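Side-chain contacts in enoyl-CoA hydratase/carnithine racemase (Thermus thermophilus JL-18, PDB 6SL9), which probably catalyses, as the crotonase-family isomerase PaaG, the formation of oxepin-CoA in bacterial phenylacetic acid catabolism: residues Ala39-Glu42 and Gly43-Arg47; Tyr205-Thr208 and Lys209-Leu212; Glu222-Ala225 and Leu226-Val229; Ala228-Gln231 and Gly232-Gly235. All coordinates share one frame; numbering follows the deposited sequence.

Contact 1 of 4, residues Ala39-Glu42 and Gly43-Arg47; sequences ALKE and GEEDR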
loop_
_atom_site.group_PDB
_atom_site.type_symbol
_atom_site.label_atom_id
_atom_site.label_comp_id
_atom_site.label_asym_id
_atom_site.label_seq_id
_atom_site.Cartn_x
_atom_site.Cartn_y
_atom_site.Cartn_z
ATOM N N ALA A 39 27.597 -12.373 -9.167
ATOM C CA ALA A 39 26.868 -12.783 -10.385
ATOM C C ALA A 39 25.947 -11.655 -10.849
ATOM O O ALA A 39 25.835 -11.413 -12.043
ATOM C CB ALA A 39 26.099 -14.022 -10.117
ATOM N N LEU A 40 25.238 -11.003 -9.922
ATOM C CA LEU A 40 24.400 -9.819 -10.263
ATOM C C LEU A 40 25.245 -8.706 -10.873
ATOM O O LEU A 40 24.880 -8.138 -11.918
ATOM C CB LEU A 40 23.670 -9.308 -9.015
ATOM C CG LEU A 40 22.662 -10.255 -8.391
ATOM C CD1 LEU A 40 22.254 -9.754 -7.021
ATOM C CD2 LEU A 40 21.442 -10.467 -9.273
ATOM N N LYS A 41 26.385 -8.466 -10.246
ATOM C CA LYS A 41 27.308 -7.445 -10.787
ATOM C C LYS A 41 27.770 -7.814 -12.209
ATOM O O LYS A 41 27.812 -6.951 -13.090
ATOM C CB LYS A 41 28.471 -7.280 -9.826
ATOM C CG LYS A 41 29.467 -6.191 -10.197
ATOM C CD LYS A 41 30.669 -6.284 -9.313
ATOM C CE LYS A 41 31.705 -5.229 -9.614
ATOM N NZ LYS A 41 32.960 -5.495 -8.886
ATOM N N GLU A 42 28.173 -9.069 -12.406
ATOM C CA GLU A 42 28.654 -9.496 -13.747
ATOM C C GLU A 42 27.522 -9.346 -14.765
ATOM O O GLU A 42 27.781 -8.870 -15.859
ATOM C CB GLU A 42 29.094 -10.981 -13.721
ATOM C CG GLU A 42 29.632 -11.542 -15.020
ATOM C CD GLU A 42 30.330 -12.893 -14.792
ATOM O OE1 GLU A 42 29.702 -13.901 -15.068
ATOM O OE2 GLU A 42 31.456 -12.904 -14.230
ATOM N N GLY A 43 26.307 -9.751 -14.395
ATOM C CA GLY A 43 25.188 -9.624 -15.312
ATOM C C GLY A 43 24.888 -8.176 -15.646
ATOM O O GLY A 43 24.584 -7.868 -16.804
ATOM N N GLU A 44 24.926 -7.296 -14.661
ATOM C CA GLU A 44 24.679 -5.872 -14.906
ATOM C C GLU A 44 25.762 -5.276 -15.811
ATOM O O GLU A 44 25.449 -4.383 -16.630
ATOM C CB GLU A 44 24.550 -5.110 -13.601
ATOM C CG GLU A 44 23.767 -3.822 -13.757
ATOM C CD GLU A 44 23.813 -2.937 -12.541
ATOM O OE1 GLU A 44 24.909 -2.565 -12.120
ATOM O OE2 GLU A 44 22.728 -2.630 -12.007
ATOM N N GLU A 45 27.011 -5.676 -15.642
ATOM C CA GLU A 45 28.138 -5.133 -16.447
ATOM C C GLU A 45 28.158 -5.742 -17.876
ATOM O O GLU A 45 28.761 -5.163 -18.725
ATOM C CB GLU A 45 29.473 -5.429 -15.762
ATOM C CG GLU A 45 29.662 -4.629 -14.484
ATOM C CD GLU A 45 31.012 -4.759 -13.775
ATOM O OE1 GLU A 45 31.833 -5.612 -14.163
ATOM O OE2 GLU A 45 31.208 -4.024 -12.782
ATOM N N ASP A 46 27.543 -6.900 -18.097
ATOM C CA ASP A 46 27.679 -7.663 -19.351
ATOM C C ASP A 46 26.745 -7.035 -20.396
ATOM O O ASP A 46 25.509 -7.195 -20.300
ATOM C CB ASP A 46 27.378 -9.147 -19.095
ATOM C CG ASP A 46 27.679 -10.072 -20.252
ATOM O OD1 ASP A 46 27.759 -9.535 -21.398
ATOM O OD2 ASP A 46 27.835 -11.310 -20.006
ATOM N N ARG A 47 27.306 -6.454 -21.448
ATOM C CA ARG A 47 26.489 -5.791 -22.489
ATOM C C ARG A 47 25.670 -6.821 -23.293
ATOM O O ARG A 47 24.731 -6.420 -23.976
ATOM C CB ARG A 47 27.333 -4.892 -23.410
ATOM C CG ARG A 47 27.961 -3.712 -22.684
ATOM C CD ARG A 47 28.536 -2.648 -23.600
ATOM N NE ARG A 47 28.919 -1.485 -22.792
ATOM C CZ ARG A 47 29.936 -1.453 -21.912
ATOM N NH1 ARG A 47 30.718 -2.509 -21.730
ATOM N NH2 ARG A 47 30.182 -0.348 -21.222
#
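Lys41 and Glu45, one turn apart near the C-terminal end of helix 30-45, form a pair in which the glutamate chain lies along the lysine chain and both head in one direction. This helix is the crossover of the beta-alpha-beta unit formed with strands 14-19 and 51-56, part of the crotonase fold. The two side chains start differently: CG of Lys41 is anti to its backbone N (chi1 -176°), whereas CG of Glu45 is anti to the carbonyl carbon (chi1 -70°), and both chains then run extended. The carboxylate therefore lies alongside the lysine's aliphatic part, with Glu45 OE2 3.4 Å from Lys41 CE. The charged ends stay further apart, Lys41 NZ being 4.5 Å from Glu45 OE2; this is too long for a salt bridge, although the opposite charges probably attract weakly. Lys41 NZ is instead hydrogen-bonded to a glycerol molecule, probably from the crystallisation liquor.

Glu42 leaves the helix on another side, and its OE1 forms a salt bridge with Lys8, which ties the helix to strand 6-11. Glu44 OE2 accepts a hydrogen bond from the backbone N of Glu95. Ala39 and Leu40 turn inward and rest on Leu17 of strand 14-19.

Beneath these side chains the backbone ladder is regular up to Glu45: Glu44 N donates to Leu40 O at 2.9 Å. Asp46 is the first residue to leave helical geometry, and the ladder frays there. Its N reaches Glu42 O at 3.0 Å in a weak bond bent to 121°, while its CB sits 3.3 Å from the same Glu42 O.

Contact 2 of 4, residues Tyr205-Thr208 and Lys209-Leu212; sequences YALT and KKLL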
loop_
_atom_site.group_PDB
_atom_site.type_symbol
_atom_site.label_atom_id
_atom_site.label_comp_id
_atom_site.label_asym_id
_atom_site.label_seq_id
_atom_site.Cartn_x
_atom_site.Cartn_y
_atom_site.Cartn_z
ATOM N N TYR A 205 12.997 0.131 -18.161
ATOM C CA TYR A 205 12.769 -0.800 -17.031
ATOM C C TYR A 205 13.582 -0.327 -15.841
ATOM O O TYR A 205 13.074 -0.302 -14.697
ATOM C CB TYR A 205 13.129 -2.230 -17.405
ATOM C CG TYR A 205 12.347 -2.862 -18.534
ATOM C CD1 TYR A 205 11.010 -2.646 -18.754
ATOM C CD2 TYR A 205 12.959 -3.807 -19.335
ATOM C CE1 TYR A 205 10.296 -3.338 -19.718
ATOM C CE2 TYR A 205 12.282 -4.504 -20.308
ATOM C CZ TYR A 205 10.946 -4.265 -20.525
ATOM O OH TYR A 205 10.277 -4.947 -21.491
ATOM N N ALA A 206 14.846 -0.027 -16.021
ATOM C CA ALA A 206 15.738 0.341 -14.910
ATOM C C ALA A 206 15.205 1.563 -14.178
ATOM O O ALA A 206 15.234 1.596 -12.963
ATOM C CB ALA A 206 17.087 0.633 -15.486
ATOM N N LEU A 207 14.825 2.565 -14.947
ATOM C CA LEU A 207 14.401 3.854 -14.367
ATOM C C LEU A 207 13.029 3.716 -13.708
ATOM O O LEU A 207 12.779 4.325 -12.666
ATOM C CB LEU A 207 14.473 4.958 -15.421
ATOM C CG LEU A 207 15.871 5.230 -15.968
ATOM C CD1 LEU A 207 15.811 6.174 -17.119
ATOM C CD2 LEU A 207 16.790 5.787 -14.939
ATOM N N THR A 208 12.155 2.898 -14.279
ATOM C CA THR A 208 10.848 2.607 -13.660
ATOM C C THR A 208 11.050 1.934 -12.311
ATOM O O THR A 208 10.355 2.283 -11.336
ATOM C CB THR A 208 9.968 1.789 -14.607
ATOM O OG1 THR A 208 9.743 2.544 -15.795
ATOM C CG2 THR A 208 8.641 1.448 -14.003
ATOM N N LYS A 209 11.972 1.018 -12.236
ATOM C CA LYS A 209 12.259 0.310 -10.959
ATOM C C LYS A 209 12.691 1.303 -9.894
ATOM O O LYS A 209 12.293 1.158 -8.730
ATOM C CB LYS A 209 13.334 -0.747 -11.189
ATOM C CG LYS A 209 12.802 -1.947 -11.929
ATOM C CD LYS A 209 13.914 -2.889 -12.308
ATOM C CE LYS A 209 14.698 -3.410 -11.112
ATOM N NZ LYS A 209 15.349 -4.724 -11.442
ATOM N N LYS A 210 13.458 2.312 -10.264
ATOM C CA LYS A 210 13.918 3.338 -9.318
ATOM C C LYS A 210 12.735 4.124 -8.788
ATOM O O LYS A 210 12.660 4.394 -7.584
ATOM C CB LYS A 210 14.919 4.258 -10.017
ATOM C CG LYS A 210 16.245 3.635 -10.398
ATOM C CD LYS A 210 17.351 4.600 -10.930
ATOM C CE LYS A 210 18.393 3.787 -11.700
ATOM N NZ LYS A 210 19.071 2.747 -10.844
ATOM N N LEU A 211 11.822 4.528 -9.672
ATOM C CA LEU A 211 10.621 5.256 -9.232
ATOM C C LEU A 211 9.796 4.427 -8.268
ATOM O O LEU A 211 9.323 4.948 -7.261
ATOM C CB LEU A 211 9.791 5.635 -10.436
ATOM C CG LEU A 211 10.374 6.728 -11.303
ATOM C CD1 LEU A 211 9.598 6.795 -12.619
ATOM C CD2 LEU A 211 10.312 8.095 -10.626
ATOM N N LEU A 212 9.631 3.155 -8.577
ATOM C CA LEU A 212 8.850 2.278 -7.692
ATOM C C LEU A 212 9.527 2.114 -6.357
ATOM O O LEU A 212 8.825 2.127 -5.332
ATOM C CB LEU A 212 8.633 0.928 -8.355
ATOM C CG LEU A 212 7.668 0.932 -9.553
ATOM C CD1 LEU A 212 7.643 -0.443 -10.173
ATOM C CD2 LEU A 212 6.279 1.400 -9.115
HETATM O O HOH W 1 16.913 0.265 -11.150
#
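Leu207 and Lys210, i to i+3 on helix 202-214 of this crotonase-fold subunit, make the closest side-chain contact between the two segments. It is apolar and loose: the two chains cross obliquely, with Leu207 CD2 4.1 Å from Lys210 CE. Leu207 and Leu211 also face helix 220-235, and Tyr205, Leu207, Thr208 and Leu212 pack on the second subunit.

Polar contacts come next. A bend at the last torsion (chi4 -61°) turns Lys210 NZ back toward water 1, to which it donates a weak bond; a hydrogen bond of 2.8 Å joins the water to Ala206 O. The stronger partner of Lys210 NZ is Glu95, in a salt bridge. A methionine at Lys210 would probably leave Glu95 without this positive partner and the water without its link to the side chain. Lys209 bends at chi3 instead, and its NZ forms a salt bridge with Asp118 and a hydrogen bond to Lys96 O.

The backbone bonds complete the contact. Lys210 N to Ala206 O is weak at 3.3 Å; the same carbonyl also meets the water. By contrast, Leu212 N meets Thr208 O at 3.0 Å with an N-H...O angle of 163°.

Contact 3 of 4, residues Glu222-Ala225 and Leu226-Val229; sequences EALA and LEAV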
loop_
_atom_site.group_PDB
_atom_site.type_symbol
_atom_site.label_atom_id
_atom_site.label_comp_id
_atom_site.label_asym_id
_atom_site.label_seq_id
_atom_site.Cartn_x
_atom_site.Cartn_y
_atom_site.Cartn_z
ATOM N N GLU A 222 7.976 15.759 -4.558
ATOM C CA GLU A 222 9.277 15.101 -4.811
ATOM C C GLU A 222 9.131 14.051 -5.897
ATOM O O GLU A 222 10.054 13.871 -6.692
ATOM C CB GLU A 222 9.798 14.483 -3.530
ATOM C CG GLU A 222 10.260 15.472 -2.500
ATOM C CD GLU A 222 10.385 14.900 -1.086
ATOM O OE1 GLU A 222 9.768 13.855 -0.748
ATOM O OE2 GLU A 222 11.103 15.546 -0.318
ATOM N N ALA A 223 8.049 13.301 -5.901
ATOM C CA ALA A 223 7.837 12.249 -6.900
ATOM C C ALA A 223 7.734 12.876 -8.286
ATOM O O ALA A 223 8.302 12.348 -9.257
ATOM C CB ALA A 223 6.602 11.464 -6.590
ATOM N N LEU A 224 7.018 13.985 -8.424
ATOM C CA LEU A 224 6.926 14.674 -9.707
ATOM C C LEU A 224 8.303 15.108 -10.193
ATOM O O LEU A 224 8.603 15.035 -11.384
ATOM C CB LEU A 224 5.942 15.824 -9.620
ATOM C CG LEU A 224 4.476 15.437 -9.460
ATOM C CD1 LEU A 224 3.634 16.687 -9.189
ATOM C CD2 LEU A 224 3.957 14.598 -10.626
ATOM N N ALA A 225 9.121 15.682 -9.315
ATOM C CA ALA A 225 10.475 16.124 -9.672
ATOM C C ALA A 225 11.319 14.939 -10.126
ATOM O O ALA A 225 12.057 15.025 -11.098
ATOM C CB ALA A 225 11.097 16.845 -8.513
ATOM N N LEU A 226 11.187 13.808 -9.467
ATOM C CA LEU A 226 11.995 12.616 -9.816
ATOM C C LEU A 226 11.505 12.046 -11.148
ATOM O O LEU A 226 12.338 11.660 -11.983
ATOM C CB LEU A 226 11.932 11.559 -8.715
ATOM C CG LEU A 226 12.803 10.320 -8.933
ATOM C CD1 LEU A 226 14.255 10.711 -9.057
ATOM C CD2 LEU A 226 12.580 9.337 -7.808
ATOM N N GLU A 227 10.181 12.015 -11.345
ATOM C CA GLU A 227 9.641 11.638 -12.660
ATOM C C GLU A 227 10.228 12.519 -13.763
ATOM O O GLU A 227 10.619 12.033 -14.833
ATOM C CB GLU A 227 8.126 11.703 -12.655
ATOM C CG GLU A 227 7.402 10.603 -11.914
ATOM C CD GLU A 227 5.883 10.727 -11.840
ATOM O OE1 GLU A 227 5.188 9.793 -11.344
ATOM O OE2 GLU A 227 5.392 11.807 -12.268
ATOM N N ALA A 228 10.300 13.811 -13.514
ATOM C CA ALA A 228 10.847 14.745 -14.530
ATOM C C ALA A 228 12.308 14.383 -14.832
ATOM O O ALA A 228 12.700 14.335 -15.988
ATOM C CB ALA A 228 10.688 16.182 -14.067
ATOM N N VAL A 229 13.119 14.201 -13.796
ATOM C CA VAL A 229 14.537 13.892 -14.016
ATOM C C VAL A 229 14.677 12.590 -14.776
ATOM O O VAL A 229 15.431 12.511 -15.762
ATOM C CB VAL A 229 15.289 13.851 -12.672
ATOM C CG1 VAL A 229 16.709 13.324 -12.816
ATOM C CG2 VAL A 229 15.319 15.209 -12.001
#
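Leu224 and Glu227 meet one turn apart on helix 220-235, where a methyl group comes up against a carboxylate: Leu224 CD2 lies 3.5 Å from Glu227 OE2. The first torsion of Glu227 sets this up, because CG stands anti to the carbonyl carbon (chi1 -74°) and the extended chain then runs back along the preceding turn. On the way its CG passes 3.3 Å from Ala223 O. The same carbonyl accepts the hydrogen bond of Glu227 N at 2.8 Å, with a nearly straight N-H...O angle of 169°, and this fixes the base of the side chain.

Around this pair, Val229 lays CG2 3.4 Å from Ala225 O, and Leu226 turns the other way to pack on Leu211 of helix 202-214.

The next shell belongs to the second subunit and holds the carboxylate by both oxygens: Glu227 OE1 is bonded to Ser144 OG of that chain and OE2 to its Gly142 N. Leu224 also packs on Gly142 of the second subunit, beside the bonded group. A leucine in place of Glu227 would probably leave Ser144 OG and Gly142 N of the second subunit without these acceptors at a buried subunit boundary.

Within the helix the carboxylate meets the Leu224 methyl at van der Waals distance; the bonds from a hydroxyl and a backbone N-H probably fix its rotation and compensate for burying it at the interface.

Contact 4 of 4, residues Ala228-Gln231 and Gly232-Gly235; sequences AVLQ and GQAG
Gln233 has CG anti to its carbonyl carbon (chi1 -64°) and an extended chain, which lays its amide back over the preceding turn of helix 220-235, against Val229 and Leu230. This C-terminal part of the helix lies between helix 202-214 of its own crotonase-fold subunit and the second subunit. Gln233 lies along both neighbours, heading in the same direction as they do, and its amide touches each: NE2 is 3.8 Å from Val229 CG1, and OE1 is 3.9 Å from Leu230 CD2. These are van der Waals contacts, and Leu230 continues inward onto Leu207 and Leu211.

Gln231 takes the other course. With CG anti to its backbone N (chi1 -165°) and a bend at chi2 (73°), its amide folds over toward the following turn, where OE1 comes within 3.7 Å of Ala234 CB. NE2 donates to Val138 O and Asp140 OD2 of the second subunit, so the amide has its rotation fixed from outside the helix.

Gly232 sits in the middle of the turn; a CB there would fall tightly, 3.3 Å from Val229 O. The backbone ladder persists through these residues, Ala234 N meeting Leu230 O at 2.9 Å and Gly235 N reaching Gln231 O at 2.8 Å.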
loop_
_atom_site.group_PDB
_atom_site.type_symbol
_atom_site.label_atom_id
_atom_site.label_comp_id
_atom_site.label_asym_id
_atom_site.label_seq_id
_atom_site.Cartn_x
_atom_site.Cartn_y
_atom_site.Cartn_z
ATOM N N ALA A 228 10.300 13.811 -13.514
ATOM C CA ALA A 228 10.847 14.745 -14.530
ATOM C C ALA A 228 12.308 14.383 -14.832
ATOM O O ALA A 228 12.700 14.335 -15.988
ATOM C CB ALA A 228 10.688 16.182 -14.067
ATOM N N VAL A 229 13.119 14.201 -13.796
ATOM C CA VAL A 229 14.537 13.892 -14.016
ATOM C C VAL A 229 14.677 12.590 -14.776
ATOM O O VAL A 229 15.431 12.511 -15.762
ATOM C CB VAL A 229 15.289 13.851 -12.672
ATOM C CG1 VAL A 229 16.709 13.324 -12.816
ATOM C CG2 VAL A 229 15.319 15.209 -12.001
ATOM N N LEU A 230 13.984 11.524 -14.354
ATOM C CA LEU A 230 14.203 10.213 -14.986
ATOM C C LEU A 230 13.579 10.178 -16.369
ATOM O O LEU A 230 14.127 9.525 -17.240
ATOM C CB LEU A 230 13.705 9.125 -14.040
ATOM C CG LEU A 230 14.397 9.055 -12.656
ATOM C CD1 LEU A 230 13.943 7.845 -11.864
ATOM C CD2 LEU A 230 15.923 9.064 -12.752
ATOM N N GLN A 231 12.425 10.817 -16.555
ATOM C CA GLN A 231 11.883 10.892 -17.918
ATOM C C GLN A 231 12.830 11.677 -18.820
ATOM O O GLN A 231 12.937 11.338 -20.020
ATOM C CB GLN A 231 10.510 11.532 -17.937
ATOM C CG GLN A 231 9.726 11.337 -19.230
ATOM C CD GLN A 231 9.232 9.905 -19.326
ATOM O OE1 GLN A 231 10.025 8.939 -19.442
ATOM N NE2 GLN A 231 7.926 9.769 -19.149
ATOM N N GLY A 232 13.500 12.670 -18.311
ATOM C CA GLY A 232 14.490 13.412 -19.116
ATOM C C GLY A 232 15.541 12.457 -19.611
ATOM O O GLY A 232 15.955 12.489 -20.794
ATOM N N GLN A 233 16.017 11.580 -18.727
ATOM C CA GLN A 233 17.020 10.550 -19.095
ATOM C C GLN A 233 16.405 9.579 -20.103
ATOM O O GLN A 233 17.058 9.289 -21.134
ATOM C CB GLN A 233 17.520 9.840 -17.855
ATOM C CG GLN A 233 18.258 10.749 -16.899
ATOM C CD GLN A 233 18.702 10.098 -15.619
ATOM O OE1 GLN A 233 18.689 8.876 -15.485
ATOM N NE2 GLN A 233 19.028 10.931 -14.624
ATOM N N ALA A 234 15.240 9.031 -19.828
ATOM C CA ALA A 234 14.633 8.056 -20.750
ATOM C C ALA A 234 14.402 8.681 -22.148
ATOM O O ALA A 234 14.610 8.034 -23.179
ATOM C CB ALA A 234 13.330 7.511 -20.204
ATOM N N GLY A 235 14.078 9.953 -22.202
ATOM C CA GLY A 235 13.773 10.660 -23.445
ATOM C C GLY A 235 15.006 10.826 -24.309
ATOM O O GLY A 235 14.835 11.044 -25.510
#

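All four contacts are local, made along one helix each, but their settings differ. Contact 1 is partly buried on the crossover helix 30-45, with its charged side chains largely exposed and no other protein chain of the assembly touching it. Contacts 2 and 4 are buried, and contact 3 is partly so. Contacts 3 and 4 are successive parts of helix 220-235 and share Ala228 and Val229; contact 2 lies on the preceding helix 202-214 and packs against both, with Leu211 CD2 3.7 Å from Leu226 CG. All three touch the second subunit: contact 2 by packing, contact 3 also through a carboxylate acceptor and contact 4 through an amide donor.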